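Local coordinates for 3,4-dihydroxy-2-butanone 4-phosphate synthase (PDB 1TKS), which catalyses the conversion of D-ribulose 5-phosphate to formate and 3,4-dihydroxy-2-butanone 4-phosphate in riboflavin biosynthesis, at residues E13-G18 with I36-L41; I22-E27 with M176-C181. All blocks are in the same frame, centred on the assembly; numbering follows the deposited sequence.

Contact 1 of 2, residues E13-G18 with I36-L41; sequences EAYKNG and IMAAEL
The backbones of Tyr-15 and Met-37 approach to 6.3 Å between their CA atoms, and those of Gly-18 and Leu-41 to 5.6 Å, which sets the last turn of helix 8-16 and its exit against the end of strand 34-38. The helix finishes in a Schellman motif, with Gly-18 as the C-prime residue at positive phi (81°); Gly-18 N bonds to Tyr-15 O and Glu-19 N to Ala-14 O.

The tyrosine ring makes the broadest contact. With CG trans to the main-chain nitrogen (chi1 -169°), it reaches out from the helix and lies against the strand backbone. Ala-38 N sits over one face, 3.4 Å from Tyr-15 CZ, and the methyl Ala-38 CB comes within 3.8 Å of Tyr-15 CE1. Tyr-15 OH lies beside the Met-37 carbonyl carbon and is hydrogen-bonded to Ser-153 OG, so the phenol is held at its far end by a third part of the fold.

Past the helix end, Leu-41 CD1 fits against the glycine backbone, 3.5 Å from Gly-18 CA, tighter than usual carbon packing. Met-37 bends at chi3 (-78°), and its CE methyl meets Gly-18 O, a carbonyl that also accepts a hydrogen bond from Lys-46 NZ.

A water also links the two segments, lying above the centre of the tyrosine ring: it donates to Tyr-15 O at 2.8 Å and accepts from Ala-38 N at 2.9 Å.

Contact 2 of 2, residues I22-E27 with M176-C181; sequences IVMDDE and MRLDDC
Met-24 CE meets Cys-181 SG at 3.6 Å and Leu-178 CD1 at 3.7 Å, so one methyl from strand 21-24 packs against two residues on the first turn of helix 178-188. The same methyl also rests on the helix backbone, 3.7 Å from Leu-178 CA. Bends at chi2 (-61°) and chi3 (-80°) fold the methionine chain so that it ends in this position, and it crosses the leucine side chain at about a right angle. Its sulfur takes part as well, with Met-24 SD 3.9 Å from Cys-181 SG.

On one flank of the methionine, Ile-22 uses both branches: CG2 lies 4.0 Å from Cys-181 CB, while CD1 reaches Cys-181 O at 3.5 Å. Toward the other end of the segment, Leu-178 CD2 touches the backbone carbonyl of Glu-27, 3.7 Å from its O atom. A helix thus packs by its first turn on one face of the mixed sheet, as in alpha/beta folds.

In the next shell, Arg-177 occupies the N-cap position, and its carbonyl O accepts the Cys-181 N-H at 2.9 Å, fixing the turn that presents Leu-178 and Cys-181 to the strand. Arg-177 NH2 bonds to the backbone O of Glu-30, a residue that probably binds magnesium. The strand itself is held on both sides, by backbone bonds from Ile-22 and Met-24 to strand 191-194 and from Val-23 to Asp-34.

Across the interface there are no hydrogen bonds. Helix and sheet are therefore joined by van der Waals packing of methyl, methylene and sulfur groups and of methyls against carbonyl oxygens, while the hydrogen bonds that position the two segments run within the helix turn, along the sheet and to Glu-30.

Overall arrangement
Contacts 1 and 2 are centred 19 Å apart and share one mixed sheet, in which strands 21-24 and 34-38 are antiparallel neighbours. They also touch directly: Ile-36 CD1 of contact 1 packs on Val-23 CG2 of contact 2 at 3.5 Å. The CB of Val-23 points away from segment 176-181, those of Ile-22 and Met-24 toward it. Both contacts lie near the probable substrate and metal site. The side chain of Ile-36 is about 5 Å from those of Asp-34, a probable substrate-binding residue, and His-145; that of Arg-177 is about 4 Å from that of Glu-30. Asp-25 OD1, following Met-24, hydrogen-bonds His-145 NE2, linking the strand end to this probable magnesium ligand.

Contact 1 of 2, residues E13-G18 with I36-L41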
loop_
_atom_site.group_PDB
_atom_site.type_symbol
_atom_site.label_atom_id
_atom_site.label_comp_id
_atom_site.label_asym_id
_atom_site.label_seq_id
_atom_site.Cartn_x
_atom_site.Cartn_y
_atom_site.Cartn_z
ATOM N N GLU B 13 14.286 -22.920 8.016
ATOM C CA GLU B 13 15.223 -22.474 9.035
ATOM C C GLU B 13 15.520 -20.991 8.857
ATOM O O GLU B 13 15.626 -20.258 9.832
ATOM C CB GLU B 13 16.514 -23.290 8.978
ATOM C CG GLU B 13 16.342 -24.694 9.525
ATOM C CD GLU B 13 15.942 -24.693 10.986
ATOM O OE1 GLU B 13 15.229 -25.628 11.409
ATOM O OE2 GLU B 13 16.354 -23.767 11.720
ATOM N N ALA B 14 15.647 -20.547 7.609
ATOM C CA ALA B 14 15.907 -19.139 7.339
ATOM C C ALA B 14 14.703 -18.323 7.803
ATOM O O ALA B 14 14.848 -17.266 8.418
ATOM C CB ALA B 14 16.144 -18.924 5.846
ATOM N N TYR B 15 13.515 -18.833 7.503
ATOM C CA TYR B 15 12.266 -18.179 7.869
ATOM C C TYR B 15 12.146 -18.122 9.393
ATOM O O TYR B 15 11.724 -17.115 9.957
ATOM C CB TYR B 15 11.104 -18.955 7.237
ATOM C CG TYR B 15 9.751 -18.284 7.293
ATOM C CD1 TYR B 15 8.928 -18.426 8.406
ATOM C CD2 TYR B 15 9.276 -17.542 6.212
ATOM C CE1 TYR B 15 7.660 -17.851 8.435
ATOM C CE2 TYR B 15 8.013 -16.964 6.232
ATOM C CZ TYR B 15 7.209 -17.125 7.347
ATOM O OH TYR B 15 5.951 -16.571 7.364
ATOM N N LYS B 16 12.539 -19.200 10.063
ATOM C CA LYS B 16 12.480 -19.239 11.519
ATOM C C LYS B 16 13.431 -18.200 12.122
ATOM O O LYS B 16 13.158 -17.641 13.188
ATOM C CB LYS B 16 12.857 -20.639 12.014
ATOM C CG LYS B 16 12.692 -20.857 13.509
ATOM C CD LYS B 16 13.161 -22.251 13.893
ATOM C CE LYS B 16 12.349 -23.323 13.174
ATOM N NZ LYS B 16 12.926 -24.685 13.368
ATOM N N ASN B 17 14.535 -17.935 11.425
ATOM C CA ASN B 17 15.539 -16.983 11.889
ATOM C C ASN B 17 15.225 -15.544 11.473
ATOM O O ASN B 17 16.086 -14.667 11.536
ATOM C CB ASN B 17 16.925 -17.392 11.371
ATOM C CG ASN B 17 18.040 -17.109 12.373
ATOM O OD1 ASN B 17 19.202 -17.451 12.138
ATOM N ND2 ASN B 17 17.691 -16.486 13.495
ATOM N N GLY B 18 13.990 -15.313 11.033
ATOM C CA GLY B 18 13.571 -13.974 10.652
ATOM C C GLY B 18 13.948 -13.469 9.271
ATOM O O GLY B 18 13.903 -12.264 9.018
ATOM N N ILE B 36 7.997 -12.754 1.582
ATOM C CA ILE B 36 7.206 -13.209 2.726
ATOM C C ILE B 36 8.107 -13.523 3.918
ATOM O O ILE B 36 9.180 -14.103 3.754
ATOM C CB ILE B 36 6.422 -14.517 2.428
ATOM C CG1 ILE B 36 5.612 -14.378 1.137
ATOM C CG2 ILE B 36 5.506 -14.844 3.607
ATOM C CD1 ILE B 36 4.770 -15.602 0.802
ATOM N N MET B 37 7.674 -13.131 5.112
ATOM C CA MET B 37 8.422 -13.438 6.329
ATOM C C MET B 37 7.469 -13.526 7.506
ATOM O O MET B 37 6.307 -13.136 7.402
ATOM C CB MET B 37 9.526 -12.399 6.605
ATOM C CG MET B 37 9.079 -11.022 7.115
ATOM S SD MET B 37 10.460 -10.088 7.812
ATOM C CE MET B 37 10.654 -10.850 9.406
ATOM N N ALA B 38 7.967 -14.051 8.619
ATOM C CA ALA B 38 7.169 -14.207 9.828
ATOM C C ALA B 38 6.694 -12.856 10.350
ATOM O O ALA B 38 7.490 -11.943 10.545
ATOM C CB ALA B 38 7.987 -14.921 10.896
ATOM N N ALA B 39 5.390 -12.737 10.582
ATOM C CA ALA B 39 4.821 -11.488 11.072
ATOM C C ALA B 39 5.414 -11.054 12.409
ATOM O O ALA B 39 5.702 -9.871 12.617
ATOM C CB ALA B 39 3.298 -11.616 11.193
ATOM N N GLU B 40 5.600 -12.009 13.314
ATOM C CA GLU B 40 6.133 -11.705 14.638
ATOM C C GLU B 40 7.595 -11.288 14.641
ATOM O O GLU B 40 8.093 -10.777 15.644
ATOM C CB GLU B 40 5.954 -12.911 15.564
ATOM C CG GLU B 40 6.675 -14.165 15.098
ATOM C CD GLU B 40 6.212 -15.401 15.843
ATOM O OE1 GLU B 40 6.737 -15.678 16.941
ATOM O OE2 GLU B 40 5.306 -16.082 15.329
ATOM N N LEU B 41 8.282 -11.476 13.521
ATOM C CA LEU B 41 9.699 -11.140 13.468
ATOM C C LEU B 41 10.054 -9.921 12.632
ATOM O O LEU B 41 11.216 -9.519 12.601
ATOM C CB LEU B 41 10.495 -12.342 12.955
ATOM C CG LEU B 41 10.338 -13.657 13.722
ATOM C CD1 LEU B 41 11.136 -14.752 13.027
ATOM C CD2 LEU B 41 10.806 -13.475 15.155
HETATM O O HOH W 1 10.805 -14.782 8.755
#

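Contact 2 of 2, residues I22-E27 with M176-C181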
loop_
_atom_site.group_PDB
_atom_site.type_symbol
_atom_site.label_atom_id
_atom_site.label_comp_id
_atom_site.label_asym_id
_atom_site.label_seq_id
_atom_site.Cartn_x
_atom_site.Cartn_y
_atom_site.Cartn_z
ATOM N N ILE B 22 11.561 -15.438 -0.984
ATOM C CA ILE B 22 10.915 -14.991 -2.206
ATOM C C ILE B 22 10.069 -16.200 -2.565
ATOM O O ILE B 22 10.578 -17.318 -2.646
ATOM C CB ILE B 22 11.933 -14.703 -3.320
ATOM C CG1 ILE B 22 12.796 -13.506 -2.922
ATOM C CG2 ILE B 22 11.206 -14.420 -4.636
ATOM C CD1 ILE B 22 14.024 -13.299 -3.796
ATOM N N VAL B 23 8.775 -15.979 -2.757
ATOM C CA VAL B 23 7.862 -17.069 -3.057
ATOM C C VAL B 23 7.160 -16.929 -4.407
ATOM O O VAL B 23 6.535 -15.908 -4.680
ATOM C CB VAL B 23 6.799 -17.176 -1.934
ATOM C CG1 VAL B 23 5.834 -18.300 -2.221
ATOM C CG2 VAL B 23 7.492 -17.402 -0.590
ATOM N N MET B 24 7.280 -17.961 -5.245
ATOM C CA MET B 24 6.644 -18.000 -6.567
ATOM C C MET B 24 5.566 -19.081 -6.474
ATOM O O MET B 24 5.583 -19.894 -5.547
ATOM C CB MET B 24 7.628 -18.435 -7.656
ATOM C CG MET B 24 9.048 -18.007 -7.489
ATOM S SD MET B 24 9.227 -16.199 -7.456
ATOM C CE MET B 24 9.153 -15.817 -9.150
ATOM N N ASP B 25 4.626 -19.089 -7.415
ATOM C CA ASP B 25 3.578 -20.110 -7.426
ATOM C C ASP B 25 4.175 -21.480 -7.719
ATOM O O ASP B 25 3.869 -22.461 -7.042
ATOM C CB ASP B 25 2.527 -19.804 -8.492
ATOM C CG ASP B 25 1.580 -18.708 -8.077
ATOM O OD1 ASP B 25 1.304 -18.591 -6.867
ATOM O OD2 ASP B 25 1.095 -17.975 -8.963
ATOM N N ASP B 26 5.001 -21.548 -8.757
ATOM C CA ASP B 26 5.663 -22.791 -9.127
ATOM C C ASP B 26 6.971 -22.469 -9.838
ATOM O O ASP B 26 7.543 -21.404 -9.615
ATOM C CB ASP B 26 4.744 -23.687 -9.980
ATOM C CG ASP B 26 4.196 -22.999 -11.224
ATOM O OD1 ASP B 26 3.134 -23.454 -11.697
ATOM O OD2 ASP B 26 4.806 -22.040 -11.730
ATOM N N GLU B 27 7.457 -23.373 -10.678
ATOM C CA GLU B 27 8.724 -23.134 -11.354
ATOM C C GLU B 27 8.672 -22.276 -12.617
ATOM O O GLU B 27 9.717 -21.922 -13.157
ATOM C CB GLU B 27 9.395 -24.470 -11.696
ATOM C CG GLU B 27 9.575 -25.413 -10.517
ATOM C CD GLU B 27 10.524 -26.556 -10.827
ATOM O OE1 GLU B 27 10.730 -26.853 -12.023
ATOM O OE2 GLU B 27 11.060 -27.169 -9.879
ATOM N N MET B 176 8.386 -8.204 -10.474
ATOM C CA MET B 176 9.526 -9.049 -10.782
ATOM C C MET B 176 9.137 -10.467 -11.152
ATOM O O MET B 176 8.454 -11.154 -10.389
ATOM C CB MET B 176 10.503 -9.104 -9.604
ATOM C CG MET B 176 11.251 -7.817 -9.346
ATOM S SD MET B 176 12.638 -8.094 -8.239
ATOM C CE MET B 176 12.767 -6.497 -7.475
ATOM N N ARG B 177 9.587 -10.892 -12.331
ATOM C CA ARG B 177 9.356 -12.243 -12.841
ATOM C C ARG B 177 10.450 -13.114 -12.226
ATOM O O ARG B 177 11.297 -12.605 -11.495
ATOM C CB ARG B 177 9.488 -12.254 -14.362
ATOM C CG ARG B 177 8.588 -11.267 -15.074
ATOM C CD ARG B 177 7.144 -11.732 -15.034
ATOM N NE ARG B 177 6.238 -10.797 -15.702
ATOM C CZ ARG B 177 4.948 -11.036 -15.919
ATOM N NH1 ARG B 177 4.193 -10.130 -16.524
ATOM N NH2 ARG B 177 4.409 -12.186 -15.537
ATOM N N LEU B 178 10.464 -14.407 -12.548
ATOM C CA LEU B 178 11.457 -15.314 -11.973
ATOM C C LEU B 178 12.900 -14.854 -12.143
ATOM O O LEU B 178 13.663 -14.821 -11.173
ATOM C CB LEU B 178 11.313 -16.731 -12.543
ATOM C CG LEU B 178 12.248 -17.782 -11.913
ATOM C CD1 LEU B 178 11.903 -17.951 -10.431
ATOM C CD2 LEU B 178 12.116 -19.115 -12.645
ATOM N N ASP B 179 13.284 -14.498 -13.363
ATOM C CA ASP B 179 14.653 -14.069 -13.594
ATOM C C ASP B 179 15.054 -12.911 -12.696
ATOM O O ASP B 179 16.125 -12.925 -12.091
ATOM C CB ASP B 179 14.862 -13.703 -15.064
ATOM C CG ASP B 179 15.056 -14.926 -15.940
ATOM O OD1 ASP B 179 15.046 -16.047 -15.396
ATOM O OD2 ASP B 179 15.226 -14.769 -17.167
ATOM N N ASP B 180 14.191 -11.909 -12.593
ATOM C CA ASP B 180 14.503 -10.769 -11.746
ATOM C C ASP B 180 14.502 -11.171 -10.271
ATOM O O ASP B 180 15.251 -10.609 -9.475
ATOM C CB ASP B 180 13.515 -9.630 -12.001
ATOM C CG ASP B 180 13.863 -8.822 -13.244
ATOM O OD1 ASP B 180 13.025 -8.017 -13.695
ATOM O OD2 ASP B 180 14.987 -8.987 -13.769
ATOM N N CYS B 181 13.677 -12.148 -9.909
ATOM C CA CYS B 181 13.634 -12.602 -8.522
ATOM C C CYS B 181 14.924 -13.316 -8.153
ATOM O O CYS B 181 15.422 -13.179 -7.035
ATOM C CB CYS B 181 12.448 -13.542 -8.292
ATOM S SG CYS B 181 10.838 -12.706 -8.307
#